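Local coordinates for sulfur oxidation protein soxB (Thermus thermophilus, PDB 2WDC) that probably acts as a metal-dependent hydrolase of bacterial sulfur oxidation, with a two-manganese centre, and belongs to the 5'-nucleotidase family, at residues A[158-163]-A[182-187]; A[268-273]-A[293-298]; A[150-155]-A[178-183]. All coordinates share one frame; numbering follows the deposited sequence.

Contact 1 of 3, residues A[158-163]-A[182-187]; sequences DHMVSH and GEFLSY. With MN (manganese (II) ion), chain R; TBU (tertiary-butyl alcohol), chain M.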
loop_
_atom_site.group_PDB
_atom_site.type_symbol
_atom_site.label_atom_id
_atom_site.label_comp_id
_atom_site.label_asym_id
_atom_site.label_seq_id
_atom_site.Cartn_x
_atom_site.Cartn_y
_atom_site.Cartn_z
ATOM N N ASP A 158 -15.012 -2.304 -12.851
ATOM C CA ASP A 158 -16.065 -3.315 -12.694
ATOM C C ASP A 158 -16.293 -3.746 -11.249
ATOM O O ASP A 158 -17.441 -3.945 -10.833
ATOM C CB ASP A 158 -15.792 -4.545 -13.562
ATOM C CG ASP A 158 -15.886 -4.234 -15.034
ATOM O OD1 ASP A 158 -16.977 -3.827 -15.485
ATOM O OD2 ASP A 158 -14.857 -4.304 -15.732
ATOM N N HIS A 159 -15.205 -3.943 -10.502
ATOM C CA HIS A 159 -15.291 -4.371 -9.107
ATOM C C HIS A 159 -14.165 -3.746 -8.300
ATOM O O HIS A 159 -13.102 -3.444 -8.837
ATOM C CB HIS A 159 -15.090 -5.893 -8.995
ATOM C CG HIS A 159 -16.174 -6.701 -9.633
ATOM N ND1 HIS A 159 -17.485 -6.650 -9.209
ATOM C CD2 HIS A 159 -16.131 -7.623 -10.623
ATOM C CE1 HIS A 159 -18.214 -7.471 -9.947
ATOM N NE2 HIS A 159 -17.413 -8.082 -10.805
ATOM N N MET A 160 -14.383 -3.624 -6.994
ATOM C CA MET A 160 -13.324 -3.216 -6.082
ATOM C C MET A 160 -13.563 -3.902 -4.757
ATOM O O MET A 160 -14.677 -4.397 -4.487
ATOM C CB MET A 160 -13.264 -1.689 -5.892
ATOM C CG MET A 160 -14.270 -1.142 -4.878
ATOM S SD MET A 160 -14.081 0.662 -4.605
ATOM C CE MET A 160 -12.580 0.719 -3.590
ATOM N N VAL A 161 -12.500 -3.973 -3.953
ATOM C CA VAL A 161 -12.576 -4.467 -2.579
ATOM C C VAL A 161 -12.030 -3.326 -1.710
ATOM O O VAL A 161 -11.826 -2.221 -2.217
ATOM C CB VAL A 161 -11.869 -5.828 -2.359
ATOM C CG1 VAL A 161 -12.604 -6.907 -3.151
ATOM C CG2 VAL A 161 -10.406 -5.757 -2.737
ATOM N N SER A 162 -11.805 -3.563 -0.421
ATOM C CA SER A 162 -11.454 -2.432 0.434
ATOM C C SER A 162 -10.531 -2.658 1.603
ATOM O O SER A 162 -10.340 -3.779 2.073
ATOM C CB SER A 162 -12.753 -1.862 1.016
ATOM O OG SER A 162 -13.282 -2.738 2.019
ATOM N N HIS A 163 -10.048 -1.526 2.116
ATOM C CA HIS A 163 -9.336 -1.440 3.378
ATOM C C HIS A 163 -9.402 -0.008 3.905
ATOM O O HIS A 163 -10.295 0.328 4.689
ATOM C CB HIS A 163 -7.892 -1.924 3.314
ATOM C CG HIS A 163 -7.118 -1.656 4.571
ATOM N ND1 HIS A 163 -5.746 -1.762 4.632
ATOM C CD2 HIS A 163 -7.521 -1.274 5.807
ATOM C CE1 HIS A 163 -5.333 -1.429 5.842
ATOM N NE2 HIS A 163 -6.389 -1.145 6.581
ATOM N N GLY A 182 -19.350 0.583 -10.264
ATOM C CA GLY A 182 -18.938 -0.806 -10.288
ATOM C C GLY A 182 -19.679 -1.552 -9.197
ATOM O O GLY A 182 -20.534 -0.971 -8.514
ATOM N N GLU A 183 -19.366 -2.831 -9.026
ATOM C CA GLU A 183 -19.977 -3.632 -7.971
ATOM C C GLU A 183 -18.943 -3.957 -6.894
ATOM O O GLU A 183 -17.957 -4.639 -7.149
ATOM C CB GLU A 183 -20.575 -4.935 -8.528
ATOM C CG GLU A 183 -21.216 -5.788 -7.431
ATOM C CD GLU A 183 -21.834 -7.077 -7.942
ATOM O OE1 GLU A 183 -21.575 -7.471 -9.096
ATOM O OE2 GLU A 183 -22.579 -7.699 -7.168
ATOM N N PHE A 184 -19.162 -3.437 -5.691
ATOM C CA PHE A 184 -18.274 -3.695 -4.573
ATOM C C PHE A 184 -18.503 -5.130 -4.094
ATOM O O PHE A 184 -19.650 -5.569 -3.963
ATOM C CB PHE A 184 -18.608 -2.716 -3.442
ATOM C CG PHE A 184 -17.708 -2.832 -2.254
ATOM C CD1 PHE A 184 -16.555 -2.067 -2.172
ATOM C CD2 PHE A 184 -18.008 -3.701 -1.221
ATOM C CE1 PHE A 184 -15.719 -2.160 -1.069
ATOM C CE2 PHE A 184 -17.172 -3.807 -0.118
ATOM C CZ PHE A 184 -16.030 -3.039 -0.042
ATOM N N LEU A 185 -17.415 -5.870 -3.870
ATOM C CA LEU A 185 -17.512 -7.250 -3.405
ATOM C C LEU A 185 -16.750 -7.437 -2.107
ATOM O O LEU A 185 -15.683 -6.846 -1.923
ATOM C CB LEU A 185 -16.880 -8.197 -4.436
ATOM C CG LEU A 185 -17.438 -8.184 -5.857
ATOM C CD1 LEU A 185 -16.560 -9.073 -6.751
ATOM C CD2 LEU A 185 -18.873 -8.691 -5.865
ATOM N N SER A 186 -17.255 -8.324 -1.248
ATOM C CA SER A 186 -16.524 -8.735 -0.047
ATOM C C SER A 186 -17.269 -9.882 0.616
ATOM O O SER A 186 -18.418 -9.724 0.994
ATOM C CB SER A 186 -16.355 -7.579 0.946
ATOM O OG SER A 186 -15.265 -6.737 0.590
ATOM N N TYR A 187 -16.622 -11.033 0.764
ATOM C CA TYR A 187 -17.280 -12.160 1.422
ATOM C C TYR A 187 -17.271 -11.967 2.933
ATOM O O TYR A 187 -18.083 -12.555 3.650
ATOM C CB TYR A 187 -16.562 -13.486 1.079
ATOM C CG TYR A 187 -15.365 -13.767 1.968
ATOM C CD1 TYR A 187 -15.496 -14.525 3.128
ATOM C CD2 TYR A 187 -14.121 -13.186 1.706
ATOM C CE1 TYR A 187 -14.418 -14.734 3.985
ATOM C CE2 TYR A 187 -13.048 -13.359 2.574
ATOM C CZ TYR A 187 -13.196 -14.131 3.714
ATOM O OH TYR A 187 -12.130 -14.287 4.574
HETATM MN MN MN R . -4.230 -2.048 2.701
HETATM O O TBU M . -21.567 -2.153 -5.099
HETATM C C TBU M . -22.719 -2.561 -4.319
HETATM C C1 TBU M . -22.510 -3.962 -3.726
HETATM C C2 TBU M . -22.918 -1.584 -3.147
HETATM C C3 TBU M . -23.976 -2.557 -5.196
HETATM O O HOH W 1 -2.078 -1.403 2.011
#

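Contact 2 of 3, residues A[268-273]-A[293-298]; sequences LDAALA and RPWRVG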
loop_
_atom_site.group_PDB
_atom_site.type_symbol
_atom_site.label_atom_id
_atom_site.label_comp_id
_atom_site.label_asym_id
_atom_site.label_seq_id
_atom_site.Cartn_x
_atom_site.Cartn_y
_atom_site.Cartn_z
ATOM N N LEU A 268 -0.728 -13.617 3.427
ATOM C CA LEU A 268 -1.948 -14.265 3.914
ATOM C C LEU A 268 -2.656 -14.939 2.732
ATOM O O LEU A 268 -3.185 -16.051 2.850
ATOM C CB LEU A 268 -2.844 -13.242 4.604
ATOM C CG LEU A 268 -4.225 -13.707 5.063
ATOM C CD1 LEU A 268 -4.143 -15.035 5.846
ATOM C CD2 LEU A 268 -4.903 -12.618 5.886
ATOM N N ASP A 269 -2.625 -14.299 1.566
ATOM C CA ASP A 269 -3.199 -14.913 0.362
ATOM C C ASP A 269 -2.500 -16.245 0.053
ATOM O O ASP A 269 -3.170 -17.237 -0.307
ATOM C CB ASP A 269 -3.079 -13.968 -0.839
ATOM C CG ASP A 269 -4.104 -12.839 -0.803
ATOM O OD1 ASP A 269 -5.179 -13.000 -0.166
ATOM O OD2 ASP A 269 -3.830 -11.792 -1.430
ATOM N N ALA A 270 -1.171 -16.272 0.182
ATOM C CA ALA A 270 -0.412 -17.495 -0.092
ATOM C C ALA A 270 -0.810 -18.575 0.907
ATOM O O ALA A 270 -0.981 -19.736 0.532
ATOM C CB ALA A 270 1.101 -17.230 -0.038
ATOM N N ALA A 271 -1.003 -18.192 2.165
ATOM C CA ALA A 271 -1.416 -19.172 3.177
ATOM C C ALA A 271 -2.799 -19.710 2.825
ATOM O O ALA A 271 -3.052 -20.905 2.965
ATOM C CB ALA A 271 -1.423 -18.549 4.566
ATOM N N LEU A 272 -3.690 -18.837 2.362
ATOM C CA LEU A 272 -5.033 -19.261 1.965
ATOM C C LEU A 272 -5.019 -20.195 0.754
ATOM O O LEU A 272 -5.858 -21.095 0.639
ATOM C CB LEU A 272 -5.942 -18.046 1.716
ATOM C CG LEU A 272 -6.314 -17.284 2.994
ATOM C CD1 LEU A 272 -7.005 -15.968 2.684
ATOM C CD2 LEU A 272 -7.176 -18.142 3.941
ATOM N N ALA A 273 -4.076 -19.985 -0.157
ATOM C CA ALA A 273 -3.976 -20.836 -1.339
ATOM C C ALA A 273 -3.654 -22.279 -0.951
ATOM O O ALA A 273 -3.890 -23.199 -1.726
ATOM C CB ALA A 273 -2.910 -20.305 -2.298
ATOM N N ARG A 293 6.076 -12.179 -12.867
ATOM C CA ARG A 293 5.665 -13.542 -13.207
ATOM C C ARG A 293 4.796 -13.963 -12.021
ATOM O O ARG A 293 5.081 -13.596 -10.870
ATOM C CB ARG A 293 6.888 -14.459 -13.290
ATOM C CG ARG A 293 7.882 -14.060 -14.362
ATOM C CD ARG A 293 9.079 -14.994 -14.362
ATOM N NE ARG A 293 10.050 -14.641 -15.390
ATOM C CZ ARG A 293 11.267 -15.171 -15.475
ATOM N NH1 ARG A 293 11.666 -16.063 -14.578
ATOM N NH2 ARG A 293 12.088 -14.800 -16.448
ATOM N N PRO A 294 3.708 -14.702 -12.283
ATOM C CA PRO A 294 2.813 -15.085 -11.189
ATOM C C PRO A 294 3.481 -16.049 -10.222
ATOM O O PRO A 294 4.332 -16.871 -10.606
ATOM C CB PRO A 294 1.639 -15.759 -11.908
ATOM C CG PRO A 294 2.263 -16.337 -13.168
ATOM C CD PRO A 294 3.337 -15.333 -13.566
ATOM N N TRP A 295 3.083 -15.959 -8.964
ATOM C CA TRP A 295 3.626 -16.820 -7.918
ATOM C C TRP A 295 2.714 -18.040 -7.794
ATOM O O TRP A 295 1.512 -17.908 -7.571
ATOM C CB TRP A 295 3.638 -16.031 -6.602
ATOM C CG TRP A 295 4.224 -16.722 -5.418
ATOM C CD1 TRP A 295 5.055 -17.811 -5.411
ATOM C CD2 TRP A 295 4.085 -16.315 -4.053
ATOM N NE1 TRP A 295 5.432 -18.105 -4.123
ATOM C CE2 TRP A 295 4.860 -17.195 -3.269
ATOM C CE3 TRP A 295 3.420 -15.253 -3.419
ATOM C CZ2 TRP A 295 4.945 -17.083 -1.873
ATOM C CZ3 TRP A 295 3.521 -15.134 -2.048
ATOM C CH2 TRP A 295 4.266 -16.055 -1.282
ATOM N N ARG A 296 3.272 -19.231 -7.978
ATOM C CA ARG A 296 2.494 -20.458 -7.861
ATOM C C ARG A 296 2.544 -20.984 -6.435
ATOM O O ARG A 296 3.624 -21.323 -5.926
ATOM C CB ARG A 296 3.048 -21.530 -8.803
ATOM C CG ARG A 296 2.200 -22.787 -8.838
ATOM C CD ARG A 296 0.916 -22.566 -9.610
ATOM N NE ARG A 296 0.175 -23.819 -9.784
ATOM C CZ ARG A 296 -1.053 -23.901 -10.285
ATOM N NH1 ARG A 296 -1.700 -22.804 -10.670
ATOM N NH2 ARG A 296 -1.645 -25.084 -10.386
ATOM N N VAL A 297 1.379 -21.060 -5.799
ATOM C CA VAL A 297 1.254 -21.593 -4.447
ATOM C C VAL A 297 0.111 -22.601 -4.459
ATOM O O VAL A 297 -1.019 -22.274 -4.850
ATOM C CB VAL A 297 0.970 -20.488 -3.411
ATOM C CG1 VAL A 297 0.872 -21.093 -2.009
ATOM C CG2 VAL A 297 2.045 -19.405 -3.450
ATOM N N GLY A 298 0.397 -23.841 -4.081
ATOM C CA GLY A 298 -0.645 -24.852 -4.137
ATOM C C GLY A 298 -1.116 -24.992 -5.573
ATOM O O GLY A 298 -0.308 -25.176 -6.483
#

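Contact 3 of 3, residues A[150-155]-A[178-183]; sequences RWQNLV and GLFRGE. With TBU (tertiary-butyl alcohol), chain M.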
loop_
_atom_site.group_PDB
_atom_site.type_symbol
_atom_site.label_atom_id
_atom_site.label_comp_id
_atom_site.label_asym_id
_atom_site.label_seq_id
_atom_site.Cartn_x
_atom_site.Cartn_y
_atom_site.Cartn_z
ATOM N N ARG A 150 -15.495 9.331 -8.528
ATOM C CA ARG A 150 -15.894 9.860 -9.827
ATOM C C ARG A 150 -14.866 9.465 -10.875
ATOM O O ARG A 150 -15.221 9.132 -12.009
ATOM C CB ARG A 150 -16.105 11.381 -9.767
ATOM C CG ARG A 150 -17.285 11.762 -8.868
ATOM C CD ARG A 150 -17.705 13.216 -9.017
ATOM N NE ARG A 150 -18.925 13.478 -8.249
ATOM C CZ ARG A 150 -20.161 13.271 -8.698
ATOM N NH1 ARG A 150 -20.367 12.835 -9.932
ATOM N NH2 ARG A 150 -21.201 13.510 -7.909
ATOM N N TRP A 151 -13.592 9.421 -10.482
ATOM C CA TRP A 151 -12.567 8.982 -11.415
ATOM C C TRP A 151 -12.765 7.501 -11.768
ATOM O O TRP A 151 -12.676 7.109 -12.934
ATOM C CB TRP A 151 -11.155 9.219 -10.870
ATOM C CG TRP A 151 -10.159 8.452 -11.672
ATOM C CD1 TRP A 151 -9.794 8.697 -12.967
ATOM C CD2 TRP A 151 -9.569 7.193 -11.323
ATOM N NE1 TRP A 151 -8.962 7.700 -13.421
ATOM C CE2 TRP A 151 -8.810 6.763 -12.431
ATOM C CE3 TRP A 151 -9.591 6.397 -10.167
ATOM C CZ2 TRP A 151 -8.092 5.561 -12.426
ATOM C CZ3 TRP A 151 -8.863 5.210 -10.160
ATOM C CH2 TRP A 151 -8.115 4.813 -11.281
ATOM N N GLN A 152 -13.037 6.666 -10.765
ATOM C CA GLN A 152 -13.262 5.248 -11.043
ATOM C C GLN A 152 -14.370 5.099 -12.075
ATOM O O GLN A 152 -14.297 4.259 -12.979
ATOM C CB GLN A 152 -13.669 4.506 -9.769
ATOM C CG GLN A 152 -12.528 4.215 -8.784
ATOM C CD GLN A 152 -13.067 3.590 -7.513
ATOM O OE1 GLN A 152 -13.974 4.143 -6.892
ATOM N NE2 GLN A 152 -12.584 2.387 -7.177
ATOM N N ASN A 153 -15.396 5.934 -11.942
ATOM C CA ASN A 153 -16.536 5.881 -12.847
ATOM C C ASN A 153 -16.171 6.304 -14.270
ATOM O O ASN A 153 -16.713 5.768 -15.243
ATOM C CB ASN A 153 -17.680 6.730 -12.301
ATOM C CG ASN A 153 -18.364 6.080 -11.115
ATOM O OD1 ASN A 153 -18.185 4.887 -10.862
ATOM N ND2 ASN A 153 -19.208 6.844 -10.425
ATOM N N LEU A 154 -15.238 7.236 -14.398
ATOM C CA LEU A 154 -14.791 7.662 -15.729
ATOM C C LEU A 154 -14.051 6.518 -16.415
ATOM O O LEU A 154 -14.222 6.272 -17.613
ATOM C CB LEU A 154 -13.863 8.875 -15.619
ATOM C CG LEU A 154 -14.521 10.213 -15.273
ATOM C CD1 LEU A 154 -13.479 11.307 -15.052
ATOM C CD2 LEU A 154 -15.503 10.607 -16.363
ATOM N N VAL A 155 -13.201 5.822 -15.666
ATOM C CA VAL A 155 -12.436 4.681 -16.178
ATOM C C VAL A 155 -13.371 3.530 -16.537
ATOM O O VAL A 155 -13.268 2.902 -17.592
ATOM C CB VAL A 155 -11.457 4.166 -15.087
ATOM C CG1 VAL A 155 -10.903 2.798 -15.467
ATOM C CG2 VAL A 155 -10.353 5.167 -14.816
ATOM N N GLY A 178 -22.989 4.407 -3.213
ATOM C CA GLY A 178 -24.149 4.764 -4.020
ATOM C C GLY A 178 -23.682 5.358 -5.341
ATOM O O GLY A 178 -24.293 5.158 -6.404
ATOM N N LEU A 179 -22.600 6.123 -5.274
ATOM C CA LEU A 179 -22.050 6.799 -6.445
ATOM C C LEU A 179 -21.225 5.864 -7.334
ATOM O O LEU A 179 -21.267 5.968 -8.557
ATOM C CB LEU A 179 -21.211 7.995 -5.990
ATOM C CG LEU A 179 -20.484 8.812 -7.059
ATOM C CD1 LEU A 179 -21.496 9.468 -8.011
ATOM C CD2 LEU A 179 -19.622 9.860 -6.362
ATOM N N PHE A 180 -20.485 4.943 -6.709
ATOM C CA PHE A 180 -19.653 3.972 -7.431
ATOM C C PHE A 180 -20.514 3.124 -8.377
ATOM O O PHE A 180 -21.448 2.453 -7.940
ATOM C CB PHE A 180 -18.937 3.092 -6.390
ATOM C CG PHE A 180 -18.002 2.061 -6.971
ATOM C CD1 PHE A 180 -16.966 2.431 -7.802
ATOM C CD2 PHE A 180 -18.139 0.719 -6.630
ATOM C CE1 PHE A 180 -16.102 1.473 -8.327
ATOM C CE2 PHE A 180 -17.267 -0.240 -7.136
ATOM C CZ PHE A 180 -16.255 0.138 -7.996
ATOM N N ARG A 181 -20.166 3.135 -9.666
ATOM C CA ARG A 181 -20.912 2.409 -10.694
ATOM C C ARG A 181 -20.501 0.946 -10.825
ATOM O O ARG A 181 -21.220 0.145 -11.423
ATOM C CB ARG A 181 -20.828 3.139 -12.040
ATOM C CG ARG A 181 -21.578 4.480 -12.020
ATOM C CD ARG A 181 -21.307 5.311 -13.274
ATOM N NE ARG A 181 -21.601 4.561 -14.489
ATOM C CZ ARG A 181 -22.823 4.402 -14.988
ATOM N NH1 ARG A 181 -23.865 4.957 -14.381
ATOM N NH2 ARG A 181 -23.005 3.694 -16.094
ATOM N N GLY A 182 -19.350 0.583 -10.264
ATOM C CA GLY A 182 -18.938 -0.806 -10.288
ATOM C C GLY A 182 -19.679 -1.552 -9.197
ATOM O O GLY A 182 -20.534 -0.971 -8.514
ATOM N N GLU A 183 -19.366 -2.831 -9.026
ATOM C CA GLU A 183 -19.977 -3.632 -7.971
ATOM C C GLU A 183 -18.943 -3.957 -6.894
ATOM O O GLU A 183 -17.957 -4.639 -7.149
ATOM C CB GLU A 183 -20.575 -4.935 -8.528
ATOM C CG GLU A 183 -21.216 -5.788 -7.431
ATOM C CD GLU A 183 -21.834 -7.077 -7.942
ATOM O OE1 GLU A 183 -21.575 -7.471 -9.096
ATOM O OE2 GLU A 183 -22.579 -7.699 -7.168
HETATM O O TBU M . -21.567 -2.153 -5.099
HETATM C C TBU M . -22.719 -2.561 -4.319
HETATM C C1 TBU M . -22.510 -3.962 -3.726
HETATM C C2 TBU M . -22.918 -1.584 -3.147
HETATM C C3 TBU M . -23.976 -2.557 -5.196
HETATM O O HOH W 2 -18.598 3.904 -15.192
#

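Contact 1 of 3, residues A[158-163]-A[182-187]
His159 and Glu183 meet where strand 159-160 and the weakly bonded strand 183-184 close a parallel beta-alpha-beta unit, and segment 158-163 runs on from here to the manganese site. Asp158 O takes Glu183 N (2.9 Å), and Met160 O takes Leu185 N (3.2 Å). Between them the N-H at His159 ND1 donates to Glu183 O at 2.9 Å, with the acceptor almost in the ring plane. CG stands anti to the carbonyl carbon (chi1 -66°), and chi2 of -62° then turns ND1 toward Glu183. Leu185 CD1 rests on one face of the ring, 3.8 Å from its centroid, while NE2 is hydrogen-bonded to His205 NE2. With an alanine in place of His159, Glu183 O would probably lose its imidazole donor, His205 its partner and the Leu185 methyl its support. Met160 CG meets Phe184 CD1 at 3.7 Å; Ser162 OG lies at the edge of the Phe184 ring and is hydrogen-bonded to Ser218. Farther on, His163 ND1 binds manganese at 2.5 Å, alongside Asp132, His263 and His286. Strand 125-129 flanks strand 159-160 on the far side, helix 170-179 makes the crossover, and Val214 of strand 210-217 packs on both His159 and Leu185.

Contact 2 of 3, residues A[268-273]-A[293-298]
Ala270 and Ala273, one turn apart on helix 266-273, face Trp295 and Val297 of the edge strand 295-297. The helix is the crossover of a beta-alpha-beta unit between strands 257-262 and 281-284, and strand 295-297 forms a hairpin with strand 300-304 at the border of the same mixed sheet, one of two in this metallophosphoesterase-type domain. Helix and strand segments run 41° apart, their axes approaching to 8.9 Å, a spacing that fits the small alanines in between. No hydrogen bond crosses; the interface is purely apolar in its side chains.

The indole is turned so that the far corner of its six-membered ring does the touching: CH2 comes to 3.6 Å from Ala270 CB, which meets the ring obliquely. Trp295 CG lies anti to the backbone N (chi1 -177°), swinging the ring toward the helix, where Met266 and Gln267 also touch it, with Arg61 and Pro62 from a loop. Val297, two residues on and on the same side of the strand, forks between its neighbours. Its CG2 lies against one indole face, 3.5 Å above the plane of Trp295 and offset toward the rim, and looks across to Ala270 CB at 4.2 Å. The other branch, CG1, packs on Ala273 CB at 3.9 Å. Arg296 between them turns to the opposite side and makes a cation-pi contact with Trp301. Gly298, with a positive phi of 61°, leads into the hairpin turn near Ala273. The nearest approach of all is by the valine methyl Val297 CG1, which sits 3.4 Å from the backbone oxygen Ala270 O.

Contact 3 of 3, residues A[150-155]-A[178-183]
Asn153 of helix 146-155 reaches across to the end of helix 170-179 and grips its backbone with both halves of its amide. ND2 donates to Leu179 O at 2.9 Å, the oxygen lying close to the amide plane although the donor itself stands well above the plane of that carbonyl. OD1 accepts Arg181 N, also at 2.9 Å and fairly straight (163°). These two bonds fix the rotation of the amide, and they tie down the backbone on both sides of Phe180, the residue at which the chain leaves helical geometry. Arg181 lies across the asparagine at about a right angle, its CB 3.4 Å from Asn153 OD1. A water that donates to Asn153 O and accepts from Arg181 NE adds a second link between the pair.

Leu179 points toward helix 146-155 and crosses Arg150 at about a right angle, with one methyl on each part of it. CD2 touches the aliphatic part, 3.9 Å from Arg150 CG, and CD1 lies over one face of the guanidinium, whose charge is met by Glu146. Phe180, with CG anti to the backbone N (chi1 -178°), turns inward to Gln152. There Gln152 OE1 meets the ring obliquely, 3.6 Å from Phe180 CD1, the amide and ring planes 24° apart; OE1 is hydrogen-bonded to Trp134 NE1, NE2 to Asp129 OD2. Over the centre of the same ring lies Gly182 N, so the chain folds back on the phenylalanine it has just passed. The contact joins consecutive crossover helices, leading into the neighbouring parallel strands 159-160 and 183-184, as in the layered alpha-beta sandwich of metallophosphoesterases.

How the contacts relate
Contacts 1 and 3 belong to one region: they share Gly182 and Glu183, and helix 170-179 ends in contact 3 just before its chain enters the strand of contact 1. Met160 touches both Gln152 and Phe180, joining sheet to helix layer. Contact 1 is buried and strand-like, with backbone bonds, a histidine and a segment that ends in a manganese ligand, His163; contact 3 is only partly buried, and an asparagine amide, a water and an arginine do its polar work. Contact 2 stands apart, its centre 21 Å from that of contact 1 and 30 Å from that of contact 3. Mostly buried at the border of the mixed sheet that ends in strand 295-297, it packs two alanines against a tryptophan and a valine, with no hydrogen bond across it.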